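PDB 4QGS: NADPH-dependent aldehyde reductase YqhD from Escherichia coli, which reduces a broad range of short-chain aldehydes to primary alcohols with NADPH, using one zinc ion per subunit. Local coordinates for residues A[189-194]-A[250-255]; A[23-28]-A[255-260]; A[286-291]-A[361-366]; A[370-375]-A[385-390]; A[321-326]-A[339-344]. All coordinates share one frame; numbering follows the deposited sequence.

In the fold
From the N terminus, the strand segment 23-28 waits longest for its partner: interaction 2 closes on helix 249-262 more than 220 residues later. Interaction 1 is nested inside that loop. It sets 189-194, just after strand 183-186, the last of the parallel sheet in chain order, against the same helix, and the two contacts share Val255, their centres about 8 Å apart. Both join the alpha/beta part to the helical part. The rest lies in the helical part. Interaction 3 closes 286-291 on 361-366 and encloses interaction 5, which pairs helices 312-323 and 330-347. Interaction 4 follows in series, joining helices 364-373 and 387-396 and touching interaction 3 through Met287 and Lys370.

Interaction 1: residues A[189-194]-A[250-255]; sequences VYTYTL and DVRANV
Arg252 CG lies beside its backbone N (chi1 -61°), and bends at chi2 (-48°) and chi3 (-62°) curl the chain off helix 249-262 and lay the guanidinium against Thr191. The hydroxyl of Thr191 sits between its own backbone N and carbonyl carbon, and from there OG1 lies over one face of the guanidinium, 3.1 Å above its plane. Thr191 OG1 is close to Arg252 NH2, but the angle is poor for a hydrogen bond; the hydroxyl bonds to Pro188 O. Water 1 joins the two sides, donating to Thr191 OG1 (3.0 Å) and to Arg252 O (2.8 Å) while accepting from Arg252 NE (3.0 Å). A second water accepts from Arg252 NH1 at 2.9 Å and lies 2.7 Å from Tyr192 O, within the turn 191-194, although it has more acceptors nearby than protons to give. NH1 also bonds to Pro246 O. Nearer the helix, Tyr192 CE1 rests 3.7 Å from Arg252 CG, so the aliphatic part of the chain packs against the ring. Leu194 CD1 meets the guanidinium at its edge, close to its plane. With alanine in place of the arginine, both waters would probably lose the N-H they accept from, and the space beside Thr191 and the Tyr192 ring would be left unfilled. The buried arginine thus fastens a helix to a type I beta turn in the loop that carries the NADP(+)-binding Tyr190 and Thr193, beside the cofactor site of this iron-containing alcohol dehydrogenase.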
# COMPACT_ATOMS: atom_id res chain seq x y z
N VAL A 189 9.12 -10.66 -12.72
CA VAL A 189 10.48 -10.40 -13.21
C VAL A 189 10.86 -8.92 -13.06
O VAL A 189 12.02 -8.60 -12.80
CB VAL A 189 10.64 -10.83 -14.68
CG1 VAL A 189 12.01 -10.37 -15.25
CG2 VAL A 189 10.48 -12.34 -14.80
N TYR A 190 9.88 -8.03 -13.21
CA TYR A 190 10.14 -6.60 -13.04
C TYR A 190 10.52 -6.26 -11.59
O TYR A 190 11.04 -5.17 -11.35
CB TYR A 190 8.93 -5.76 -13.44
CG TYR A 190 8.53 -5.85 -14.90
CD1 TYR A 190 9.40 -6.36 -15.86
CD2 TYR A 190 7.27 -5.43 -15.33
CE1 TYR A 190 9.04 -6.45 -17.20
CE2 TYR A 190 6.90 -5.51 -16.67
CZ TYR A 190 7.78 -6.02 -17.59
OH TYR A 190 7.42 -6.11 -18.92
N THR A 191 10.27 -7.16 -10.64
CA THR A 191 10.64 -6.88 -9.25
C THR A 191 12.07 -7.32 -8.92
O THR A 191 12.58 -7.01 -7.85
CB THR A 191 9.67 -7.54 -8.23
OG1 THR A 191 9.89 -8.95 -8.16
CG2 THR A 191 8.23 -7.28 -8.61
N TYR A 192 12.73 -8.03 -9.83
CA TYR A 192 14.09 -8.53 -9.57
C TYR A 192 15.08 -7.41 -9.24
O TYR A 192 16.03 -7.62 -8.49
CB TYR A 192 14.64 -9.30 -10.76
CG TYR A 192 13.99 -10.62 -11.09
CD1 TYR A 192 12.91 -11.12 -10.35
CD2 TYR A 192 14.46 -11.38 -12.15
CE1 TYR A 192 12.32 -12.33 -10.68
CE2 TYR A 192 13.89 -12.58 -12.48
CZ TYR A 192 12.82 -13.07 -11.74
OH TYR A 192 12.28 -14.28 -12.10
N THR A 193 14.86 -6.24 -9.83
CA THR A 193 15.82 -5.14 -9.69
C THR A 193 15.62 -4.28 -8.43
O THR A 193 16.44 -3.41 -8.12
CB THR A 193 15.76 -4.21 -10.93
OG1 THR A 193 14.42 -3.72 -11.09
CG2 THR A 193 16.19 -4.95 -12.17
N LEU A 194 14.55 -4.53 -7.69
CA LEU A 194 14.32 -3.78 -6.45
C LEU A 194 15.45 -3.96 -5.44
O LEU A 194 15.87 -5.09 -5.17
CB LEU A 194 13.00 -4.20 -5.81
CG LEU A 194 11.75 -3.91 -6.62
CD1 LEU A 194 10.55 -4.66 -6.05
CD2 LEU A 194 11.49 -2.42 -6.62
N ASP A 250 9.69 -18.22 -8.83
CA ASP A 250 8.58 -18.74 -8.02
C ASP A 250 8.46 -17.96 -6.72
O ASP A 250 7.34 -17.62 -6.28
CB ASP A 250 8.78 -20.23 -7.71
CG ASP A 250 8.46 -21.13 -8.90
OD1 ASP A 250 7.88 -20.64 -9.90
OD2 ASP A 250 8.78 -22.33 -8.82
N VAL A 251 9.61 -17.67 -6.11
CA VAL A 251 9.66 -16.89 -4.87
C VAL A 251 9.12 -15.49 -5.09
O VAL A 251 8.23 -15.05 -4.35
CB VAL A 251 11.09 -16.81 -4.32
CG1 VAL A 251 11.21 -15.70 -3.27
CG2 VAL A 251 11.49 -18.14 -3.72
N ARG A 252 9.62 -14.81 -6.11
CA ARG A 252 9.22 -13.42 -6.37
C ARG A 252 7.75 -13.34 -6.79
O ARG A 252 7.04 -12.38 -6.47
CB ARG A 252 10.11 -12.78 -7.45
CG ARG A 252 11.60 -12.72 -7.07
CD ARG A 252 11.84 -12.17 -5.66
NE ARG A 252 11.38 -10.80 -5.47
CZ ARG A 252 12.13 -9.72 -5.67
NH1 ARG A 252 13.39 -9.85 -6.08
NH2 ARG A 252 11.64 -8.51 -5.45
N ALA A 253 7.29 -14.37 -7.49
CA ALA A 253 5.89 -14.46 -7.89
C ALA A 253 4.97 -14.62 -6.67
O ALA A 253 3.95 -13.93 -6.54
CB ALA A 253 5.68 -15.63 -8.87
N ASN A 254 5.33 -15.54 -5.78
CA ASN A 254 4.52 -15.73 -4.58
C ASN A 254 4.47 -14.47 -3.73
O ASN A 254 3.43 -14.13 -3.18
CB ASN A 254 5.04 -16.90 -3.74
CG ASN A 254 4.54 -18.24 -4.24
OD1 ASN A 254 3.36 -18.40 -4.51
ND2 ASN A 254 5.45 -19.20 -4.35
N VAL A 255 5.60 -13.77 -3.63
CA VAL A 255 5.60 -12.57 -2.80
C VAL A 255 4.75 -11.46 -3.44
O VAL A 255 3.96 -10.80 -2.77
CB VAL A 255 7.03 -12.08 -2.52
CG1 VAL A 255 7.00 -10.73 -1.81
CG2 VAL A 255 7.74 -13.12 -1.67
O HOH W 1 8.47 -10.11 -5.84
O HOH W 2 15.32 -7.64 -5.87

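Interaction 2: residues A[23-28]-A[255-260]; sequences ILFGKG and VMWAAT
This is an apolar and aromatic contact between an outermost strand of the parallel sheet, 22-25, and helix 249-262, and it bridges the alpha/beta and helical parts of the subunit. Strand and helix run nearly antiparallel, their short axes at 162° and 11.7 Å apart at closest approach, so the gap is filled by long side chains. Phe25 and Trp257 carry it as a T-shaped (edge-to-face) pair. The edge of the indole is turned toward the phenyl face, the ring planes stand at 60°, and the centroids of the Phe25 ring and the Trp257 five-membered ring are 5.3 Å apart. Both side chains leave with CG opposite the backbone N (chi1 -171° for Phe25), which sends each ring across the gap. Phe25 CE1 also reaches Trp257 CB at 3.9 Å. Two residues before Phe25, Ile23 CG2 touches Trp257 CZ3 at 3.9 Å. On the more buried side Met256 SD lies 5.2 Å from the centroid of the Phe25 ring, an oblique Met-aromatic contact, while Met256 also packs on Leu186 of the neighbouring strand and on Thr191. Within the helix, Met256 O is met from opposite faces of its plane by Thr260 N and by Thr260 OG1, the latter at 2.8 Å. The arrangement belongs to the interdomain junction of the two-domain iron-containing alcohol dehydrogenase fold.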
# COMPACT_ATOMS: atom_id res chain seq x y z
N ILE A 23 -6.45 -8.50 -13.78
CA ILE A 23 -5.04 -8.77 -13.49
C ILE A 23 -4.39 -9.62 -14.56
O ILE A 23 -4.84 -10.73 -14.84
CB ILE A 23 -4.89 -9.51 -12.15
CG1 ILE A 23 -5.55 -8.70 -11.02
CG2 ILE A 23 -3.43 -9.77 -11.84
CD1 ILE A 23 -4.92 -7.36 -10.78
N LEU A 24 -3.33 -9.09 -15.16
CA LEU A 24 -2.53 -9.86 -16.10
C LEU A 24 -1.23 -10.21 -15.39
O LEU A 24 -0.37 -9.35 -15.23
CB LEU A 24 -2.28 -9.06 -17.38
CG LEU A 24 -3.51 -8.53 -18.12
CD1 LEU A 24 -3.11 -7.69 -19.33
CD2 LEU A 24 -4.44 -9.65 -18.53
N PHE A 25 -1.12 -11.44 -14.93
CA PHE A 25 -0.01 -11.82 -14.05
C PHE A 25 0.98 -12.78 -14.69
O PHE A 25 0.60 -13.71 -15.40
CB PHE A 25 -0.57 -12.46 -12.76
CG PHE A 25 0.46 -12.69 -11.68
CD1 PHE A 25 0.59 -11.79 -10.64
CD2 PHE A 25 1.30 -13.80 -11.71
CE1 PHE A 25 1.54 -12.00 -9.63
CE2 PHE A 25 2.26 -14.00 -10.72
CZ PHE A 25 2.38 -13.10 -9.68
N GLY A 26 2.27 -12.57 -14.41
CA GLY A 26 3.27 -13.58 -14.70
C GLY A 26 4.42 -13.12 -15.58
O GLY A 26 4.41 -12.01 -16.09
N LYS A 27 5.40 -14.00 -15.73
CA LYS A 27 6.56 -13.75 -16.58
C LYS A 27 6.13 -13.43 -18.00
O LYS A 27 5.48 -14.25 -18.67
CB LYS A 27 7.49 -14.97 -16.58
CG LYS A 27 8.72 -14.78 -17.46
CD LYS A 27 9.52 -16.07 -17.58
CE LYS A 27 9.70 -16.76 -16.24
NZ LYS A 27 10.94 -17.60 -16.18
N GLY A 28 6.47 -12.23 -18.45
CA GLY A 28 6.14 -11.81 -19.80
C GLY A 28 4.69 -11.44 -19.97
O GLY A 28 4.20 -11.37 -21.10
N VAL A 255 5.60 -13.77 -3.63
CA VAL A 255 5.60 -12.57 -2.80
C VAL A 255 4.75 -11.46 -3.44
O VAL A 255 3.96 -10.80 -2.77
CB VAL A 255 7.03 -12.08 -2.52
CG1 VAL A 255 7.00 -10.73 -1.81
CG2 VAL A 255 7.74 -13.12 -1.67
N MET A 256 4.88 -11.31 -4.76
CA MET A 256 4.13 -10.28 -5.47
C MET A 256 2.62 -10.53 -5.39
O MET A 256 1.84 -9.59 -5.20
CB MET A 256 4.57 -10.21 -6.93
CG MET A 256 4.03 -9.00 -7.67
SD MET A 256 4.60 -8.98 -9.39
CE MET A 256 4.47 -7.24 -9.76
N TRP A 257 2.22 -11.78 -5.54
CA TRP A 257 0.80 -12.12 -5.56
C TRP A 257 0.22 -12.05 -4.15
O TRP A 257 -0.88 -11.54 -3.95
CB TRP A 257 0.57 -13.50 -6.18
CG TRP A 257 -0.90 -13.83 -6.51
CD1 TRP A 257 -1.54 -15.03 -6.30
CD2 TRP A 257 -1.87 -12.97 -7.13
NE1 TRP A 257 -2.85 -14.96 -6.74
CE2 TRP A 257 -3.07 -13.71 -7.25
CE3 TRP A 257 -1.85 -11.65 -7.59
CZ2 TRP A 257 -4.23 -13.16 -7.82
CZ3 TRP A 257 -2.99 -11.11 -8.16
CH2 TRP A 257 -4.17 -11.88 -8.26
N ALA A 258 0.98 -12.53 -3.17
CA ALA A 258 0.57 -12.37 -1.77
C ALA A 258 0.39 -10.91 -1.39
O ALA A 258 -0.60 -10.54 -0.74
CB ALA A 258 1.58 -13.05 -0.84
N ALA A 259 1.36 -10.06 -1.76
CA ALA A 259 1.31 -8.65 -1.41
C ALA A 259 0.12 -7.99 -2.08
O ALA A 259 -0.54 -7.12 -1.51
CB ALA A 259 2.65 -7.96 -1.81
N THR A 260 -0.18 -8.42 -3.30
CA THR A 260 -1.33 -7.88 -4.01
C THR A 260 -2.61 -8.20 -3.26
O THR A 260 -3.48 -7.35 -3.14
CB THR A 260 -1.40 -8.42 -5.45
OG1 THR A 260 -0.25 -7.95 -6.17
CG2 THR A 260 -2.64 -7.91 -6.15

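Interaction 3: residues A[286-291]-A[361-366]; sequences AMHGLD and GSSIPA
His288 and Ser363 join the end of helix 276-288 to the type I beta turn 361-364 that leads into helix 364-373, within the helical part of the iron-containing alcohol dehydrogenase fold. The tight part is polar. His288 NE2 and Ser363 OG are hydrogen-bonded at 2.7 Å, the angle of 146° being somewhat bent, and the geometry allows either to donate. The hydroxyl arrives at the ring edge, near the imidazole plane, and Ser363 CB lies in the same plane, 3.2 Å from NE2. With its chi1 of 69°, Ser363 tucks OG between its own N and carbonyl carbon, which aims it at the histidine. One imidazole face is backed by Met287 CG, 3.8 Å above the ring centre, while the ring also touches Leu359. A leucine in place of His288 would probably leave Ser363 OG without this partner and Met287 without a flat surface to lie against. Looser is the approach of Met287 SD to Ser363 CB, at 4.2 Å, and the contact as a whole is at the surface, with Gly289 and Ser362 facing solvent to its sides. Gly289 leaves the helix with positive phi, whereas Met287 continues toward helix 364-373, where it also meets Leu367 and Lys370. Its methyl end packs closely again: the bend at chi3 brings Met287 CE 3.7 Å from Ala366 CB and 3.6 Å from Ala366 O.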
# COMPACT_ATOMS: atom_id res chain seq x y z
N ALA A 286 6.37 11.36 8.86
CA ALA A 286 6.20 12.79 8.67
C ALA A 286 7.24 13.59 9.45
O ALA A 286 7.82 14.55 8.95
CB ALA A 286 4.80 13.23 9.09
N MET A 287 7.51 13.15 10.68
CA MET A 287 8.40 13.92 11.54
C MET A 287 9.88 13.56 11.41
O MET A 287 10.74 14.44 11.52
CB MET A 287 7.98 13.76 13.00
CG MET A 287 8.77 14.67 13.93
SD MET A 287 8.09 14.68 15.59
CE MET A 287 6.48 15.43 15.32
N HIS A 288 10.18 12.28 11.19
CA HIS A 288 11.55 11.80 11.24
C HIS A 288 12.03 11.20 9.91
O HIS A 288 13.19 10.83 9.81
CB HIS A 288 11.74 10.77 12.36
CG HIS A 288 11.45 11.31 13.73
ND1 HIS A 288 12.16 12.35 14.29
CD2 HIS A 288 10.52 10.94 14.65
CE1 HIS A 288 11.67 12.62 15.49
NE2 HIS A 288 10.69 11.77 15.74
N GLY A 289 11.15 11.09 8.93
CA GLY A 289 11.56 10.61 7.61
C GLY A 289 11.82 9.12 7.46
O GLY A 289 12.40 8.68 6.47
N LEU A 290 11.39 8.32 8.44
CA LEU A 290 11.57 6.88 8.37
C LEU A 290 10.74 6.30 7.22
O LEU A 290 9.70 6.86 6.89
CB LEU A 290 11.16 6.22 9.69
CG LEU A 290 11.88 6.63 10.98
CD1 LEU A 290 11.49 5.68 12.11
CD2 LEU A 290 13.38 6.67 10.83
N ASP A 291 11.22 5.23 6.60
CA ASP A 291 10.44 4.52 5.58
C ASP A 291 9.09 4.11 6.16
O ASP A 291 9.02 3.75 7.33
CB ASP A 291 11.14 3.26 5.06
CG ASP A 291 12.42 3.55 4.31
OD1 ASP A 291 12.66 4.72 3.96
OD2 ASP A 291 13.18 2.59 4.04
N GLY A 361 13.05 8.87 21.80
CA GLY A 361 11.72 9.06 22.38
C GLY A 361 11.40 10.47 22.86
O GLY A 361 10.27 10.75 23.25
N SER A 362 12.39 11.37 22.82
CA SER A 362 12.13 12.74 23.21
C SER A 362 11.16 13.43 22.26
O SER A 362 10.57 14.45 22.61
CB SER A 362 13.45 13.53 23.29
OG SER A 362 14.14 13.54 22.05
N SER A 363 10.94 12.86 21.07
CA SER A 363 10.00 13.47 20.13
C SER A 363 8.54 13.08 20.40
O SER A 363 7.62 13.57 19.74
CB SER A 363 10.38 13.11 18.68
OG SER A 363 10.17 11.73 18.42
N ILE A 364 8.30 12.19 21.36
CA ILE A 364 6.94 11.69 21.56
C ILE A 364 5.93 12.81 21.89
O ILE A 364 4.82 12.80 21.38
CB ILE A 364 6.92 10.59 22.62
CG1 ILE A 364 7.63 9.36 22.04
CG2 ILE A 364 5.48 10.22 23.02
CD1 ILE A 364 7.86 8.22 23.01
N PRO A 365 6.33 13.82 22.71
CA PRO A 365 5.34 14.88 22.91
C PRO A 365 4.97 15.58 21.60
O PRO A 365 3.80 15.90 21.40
CB PRO A 365 6.05 15.84 23.87
CG PRO A 365 6.93 14.94 24.67
CD PRO A 365 7.46 13.94 23.66
N ALA A 366 5.94 15.77 20.72
CA ALA A 366 5.67 16.40 19.43
C ALA A 366 4.83 15.48 18.53
O ALA A 366 3.97 15.97 17.79
CB ALA A 366 6.96 16.77 18.74

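Interaction 4: residues A[370-375]-A[385-390]; sequences KLEEHG and ITLDVS
Ser390, whose CB rests 3.7 Å from Leu371 CD1, gives its backbone N-H to Thr386 O (2.9 Å), and the same carbonyl takes a second, weak bond from Val389 N; this doubly held oxygen sits in the first turn of helix 387-396. There Thr386, at the N-cap position, sends OG1 forward to Asp388 OD2 at 2.7 Å, meeting the carboxylate on its syn side, 30° out of plane. The contact itself is apolar and centred on Leu387, whose two methyls divide the work. CD2 reaches Leu371 CB at 3.9 Å, while CD1 meets Glu372, 3.7 Å from OE1, the two side chains crossing at about a right angle. Glu372 CG is anti to the backbone N (chi1 179°) and the chain runs on extended, which carries the carboxylate to this methyl. Leu371 is buried and also packs on Leu280 and Glu283 of helix 276-288, with Leu280 reaching Ser390 as well. Helix 364-373 closes with a Schellman motif, Gly375 N bonding to Glu372 O at 3.1 Å with positive phi. Two successive helices thus pack as a helical hairpin against helix 276-288, which carries the zinc ligand His278.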
# COMPACT_ATOMS: atom_id res chain seq x y z
N LYS A 370 1.00 16.15 16.91
CA LYS A 370 0.65 15.94 15.52
C LYS A 370 -0.55 15.01 15.36
O LYS A 370 -1.44 15.29 14.55
CB LYS A 370 1.84 15.38 14.75
CG LYS A 370 2.82 16.46 14.30
CD LYS A 370 2.12 17.45 13.37
CE LYS A 370 3.05 18.56 12.91
NZ LYS A 370 2.37 19.47 11.93
N LEU A 371 -0.59 13.92 16.12
CA LEU A 371 -1.77 13.05 16.13
C LEU A 371 -3.02 13.84 16.44
O LEU A 371 -4.05 13.68 15.77
CB LEU A 371 -1.63 11.92 17.15
CG LEU A 371 -0.76 10.71 16.87
CD1 LEU A 371 -0.79 9.86 18.12
CD2 LEU A 371 -1.26 9.91 15.64
N GLU A 372 -2.95 14.69 17.46
CA GLU A 372 -4.12 15.46 17.85
C GLU A 372 -4.50 16.44 16.75
O GLU A 372 -5.69 16.60 16.44
CB GLU A 372 -3.87 16.19 19.18
CG GLU A 372 -5.04 17.04 19.63
CD GLU A 372 -4.95 17.44 21.10
OE1 GLU A 372 -3.83 17.50 21.63
OE2 GLU A 372 -6.01 17.70 21.71
N GLU A 373 -3.50 17.07 16.15
CA GLU A 373 -3.72 18.01 15.06
C GLU A 373 -4.41 17.32 13.87
O GLU A 373 -5.26 17.90 13.19
CB GLU A 373 -2.38 18.63 14.62
CG GLU A 373 -2.48 19.67 13.52
CD GLU A 373 -1.12 20.18 13.08
OE1 GLU A 373 -0.16 20.16 13.89
OE2 GLU A 373 -1.00 20.59 11.90
N HIS A 374 -4.05 16.06 13.65
CA HIS A 374 -4.54 15.31 12.51
C HIS A 374 -5.83 14.54 12.83
O HIS A 374 -6.32 13.78 11.99
CB HIS A 374 -3.46 14.35 12.03
CG HIS A 374 -2.23 15.04 11.53
ND1 HIS A 374 -1.00 14.44 11.51
CD2 HIS A 374 -2.06 16.29 11.02
CE1 HIS A 374 -0.10 15.29 11.02
NE2 HIS A 374 -0.72 16.41 10.72
N GLY A 375 -6.37 14.75 14.02
CA GLY A 375 -7.64 14.15 14.41
C GLY A 375 -7.55 12.68 14.74
O GLY A 375 -8.57 11.98 14.77
N ILE A 385 -8.05 3.92 21.17
CA ILE A 385 -6.64 4.31 21.29
C ILE A 385 -6.58 5.83 21.29
O ILE A 385 -6.48 6.48 20.25
CB ILE A 385 -5.79 3.67 20.19
CG1 ILE A 385 -5.87 2.14 20.31
CG2 ILE A 385 -4.31 4.12 20.30
CD1 ILE A 385 -5.14 1.37 19.25
N THR A 386 -6.72 6.38 22.49
CA THR A 386 -6.68 7.82 22.71
C THR A 386 -5.23 8.28 22.88
O THR A 386 -4.32 7.45 22.85
CB THR A 386 -7.52 8.19 23.95
OG1 THR A 386 -7.20 7.28 25.00
CG2 THR A 386 -9.01 8.07 23.63
N LEU A 387 -5.00 9.58 23.05
CA LEU A 387 -3.63 10.10 23.04
C LEU A 387 -2.75 9.49 24.13
O LEU A 387 -1.58 9.23 23.92
CB LEU A 387 -3.63 11.62 23.15
CG LEU A 387 -4.18 12.36 21.94
CD1 LEU A 387 -4.23 13.86 22.21
CD2 LEU A 387 -3.34 12.05 20.69
N ASP A 388 -3.33 9.25 25.30
CA ASP A 388 -2.57 8.64 26.39
C ASP A 388 -2.18 7.20 26.07
O ASP A 388 -1.14 6.72 26.53
CB ASP A 388 -3.39 8.69 27.70
CG ASP A 388 -4.75 8.03 27.56
OD1 ASP A 388 -5.01 7.05 28.29
OD2 ASP A 388 -5.56 8.49 26.73
N VAL A 389 -3.01 6.50 25.29
CA VAL A 389 -2.68 5.15 24.84
C VAL A 389 -1.59 5.19 23.77
O VAL A 389 -0.63 4.42 23.81
CB VAL A 389 -3.92 4.41 24.27
CG1 VAL A 389 -3.56 2.97 23.95
CG2 VAL A 389 -5.09 4.45 25.28
N SER A 390 -1.74 6.10 22.81
CA SER A 390 -0.70 6.28 21.79
C SER A 390 0.64 6.63 22.43
O SER A 390 1.70 6.18 21.99
CB SER A 390 -1.13 7.37 20.80
OG SER A 390 -2.32 6.95 20.12

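Interaction 5: residues A[321-326]-A[339-344]; sequences RVWNIT and AATRNF
A CH-pi contact packs two successive helices, 312-323 and 330-347, of the helical part of this iron-containing alcohol dehydrogenase. The methyl of Ala340 stands over the face of the Trp323 indole: CB is 3.7 Å from the centroid of the six-membered ring and 11° off its normal, so the methyl carbon sits almost directly above the ring centre. Trp323 CG lies beside its own backbone N (chi1 -70°), opposite the carbonyl carbon, and this swings the indole across to helix 330-347. On the opposite face of the indole, offset toward the rim, sits Val322 CG1, 3.9 Å above the plane. The ring is therefore sandwiched between an alanine of one helix and a valine of its own. The indole nitrogen finds its partner apart from the two segments, in a hydrogen bond to Tyr318 OH. That tyrosine hydroxyl is also hydrogen-bonded to the side chain of Thr341, so it links two side chains that do not bond to each other. Tyr318 also meets the indole edge-to-face. Beyond the contact, Phe344 turns its ring away to Phe207, on the helix 196-211 that carries zinc ligands Asp205 and His209. At the far end of the six-membered ring, Trp323 CH2 comes 3.6 Å from Ala340 O, and at the ring edge, near its plane, lies Phe344 CB, 3.9 Å from Trp323 CH2.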
# COMPACT_ATOMS: atom_id res chain seq x y z
N ARG A 321 -2.39 -20.36 14.14
CA ARG A 321 -2.58 -20.57 12.70
C ARG A 321 -1.39 -20.14 11.87
O ARG A 321 -1.08 -20.76 10.85
CB ARG A 321 -3.82 -19.83 12.20
CG ARG A 321 -5.16 -20.33 12.77
CD ARG A 321 -5.71 -21.49 11.96
NE ARG A 321 -6.97 -21.99 12.53
CZ ARG A 321 -8.18 -21.56 12.17
NH1 ARG A 321 -8.31 -20.62 11.25
NH2 ARG A 321 -9.27 -22.08 12.74
N VAL A 322 -0.71 -19.07 12.28
CA VAL A 322 0.39 -18.55 11.47
C VAL A 322 1.75 -19.01 12.00
O VAL A 322 2.65 -19.31 11.21
CB VAL A 322 0.31 -17.01 11.40
CG1 VAL A 322 1.53 -16.40 10.71
CG2 VAL A 322 -0.97 -16.58 10.68
N TRP A 323 1.91 -19.09 13.32
CA TRP A 323 3.22 -19.41 13.89
C TRP A 323 3.32 -20.80 14.55
O TRP A 323 4.35 -21.15 15.10
CB TRP A 323 3.61 -18.34 14.92
CG TRP A 323 3.93 -17.03 14.29
CD1 TRP A 323 3.15 -15.91 14.27
CD2 TRP A 323 5.12 -16.71 13.56
NE1 TRP A 323 3.78 -14.91 13.58
CE2 TRP A 323 4.99 -15.37 13.12
CE3 TRP A 323 6.28 -17.42 13.23
CZ2 TRP A 323 5.98 -14.73 12.39
CZ3 TRP A 323 7.26 -16.78 12.49
CH2 TRP A 323 7.10 -15.45 12.07
N ASN A 324 2.23 -21.56 14.49
CA ASN A 324 2.18 -22.90 15.08
C ASN A 324 2.48 -22.89 16.57
O ASN A 324 3.07 -23.83 17.10
CB ASN A 324 3.14 -23.84 14.35
CG ASN A 324 2.80 -25.31 14.58
OD1 ASN A 324 1.65 -25.65 14.85
ND2 ASN A 324 3.80 -26.18 14.49
N ILE A 325 2.09 -21.81 17.25
CA ILE A 325 2.27 -21.70 18.70
C ILE A 325 1.02 -22.21 19.39
O ILE A 325 -0.03 -21.56 19.36
CB ILE A 325 2.55 -20.24 19.15
CG1 ILE A 325 3.83 -19.70 18.50
CG2 ILE A 325 2.66 -20.15 20.66
CD1 ILE A 325 4.00 -18.20 18.66
N THR A 326 1.12 -23.39 20.00
CA THR A 326 -0.05 -24.04 20.59
C THR A 326 0.12 -24.35 22.08
O THR A 326 -0.86 -24.52 22.80
CB THR A 326 -0.37 -25.35 19.85
OG1 THR A 326 0.80 -26.17 19.82
CG2 THR A 326 -0.81 -25.05 18.42
N ALA A 339 6.85 -11.83 19.78
CA ALA A 339 8.30 -11.96 19.62
C ALA A 339 8.67 -12.54 18.25
O ALA A 339 9.64 -12.09 17.63
CB ALA A 339 8.89 -12.82 20.73
N ALA A 340 7.90 -13.53 17.78
CA ALA A 340 8.15 -14.12 16.47
C ALA A 340 7.95 -13.09 15.36
O ALA A 340 8.67 -13.10 14.36
CB ALA A 340 7.24 -15.35 16.23
N THR A 341 6.96 -12.22 15.54
CA THR A 341 6.67 -11.18 14.56
C THR A 341 7.80 -10.15 14.53
O THR A 341 8.28 -9.77 13.46
CB THR A 341 5.32 -10.49 14.86
OG1 THR A 341 4.30 -11.50 14.96
CG2 THR A 341 4.94 -9.50 13.77
N ARG A 342 8.21 -9.71 15.71
CA ARG A 342 9.33 -8.80 15.83
C ARG A 342 10.57 -9.41 15.17
O ARG A 342 11.22 -8.76 14.35
CB ARG A 342 9.62 -8.49 17.30
CG ARG A 342 10.55 -7.33 17.50
CD ARG A 342 10.83 -7.10 18.99
NE ARG A 342 9.71 -6.56 19.76
CZ ARG A 342 9.33 -5.28 19.74
NH1 ARG A 342 8.34 -4.86 20.50
NH2 ARG A 342 9.94 -4.42 18.94
N ASN A 343 10.86 -10.66 15.49
CA ASN A 343 12.02 -11.32 14.92
C ASN A 343 11.95 -11.43 13.40
O ASN A 343 12.95 -11.25 12.71
CB ASN A 343 12.20 -12.71 15.54
CG ASN A 343 13.40 -13.44 14.96
OD1 ASN A 343 14.55 -13.08 15.25
ND2 ASN A 343 13.15 -14.44 14.13
N PHE A 344 10.75 -11.72 12.88
CA PHE A 344 10.55 -11.81 11.44
C PHE A 344 10.95 -10.48 10.77
O PHE A 344 11.70 -10.47 9.79
CB PHE A 344 9.09 -12.19 11.13
CG PHE A 344 8.75 -12.19 9.66
CD1 PHE A 344 9.36 -13.09 8.79
CD2 PHE A 344 7.80 -11.32 9.15
CE1 PHE A 344 9.05 -13.10 7.44
CE2 PHE A 344 7.48 -11.32 7.80
CZ PHE A 344 8.11 -12.21 6.95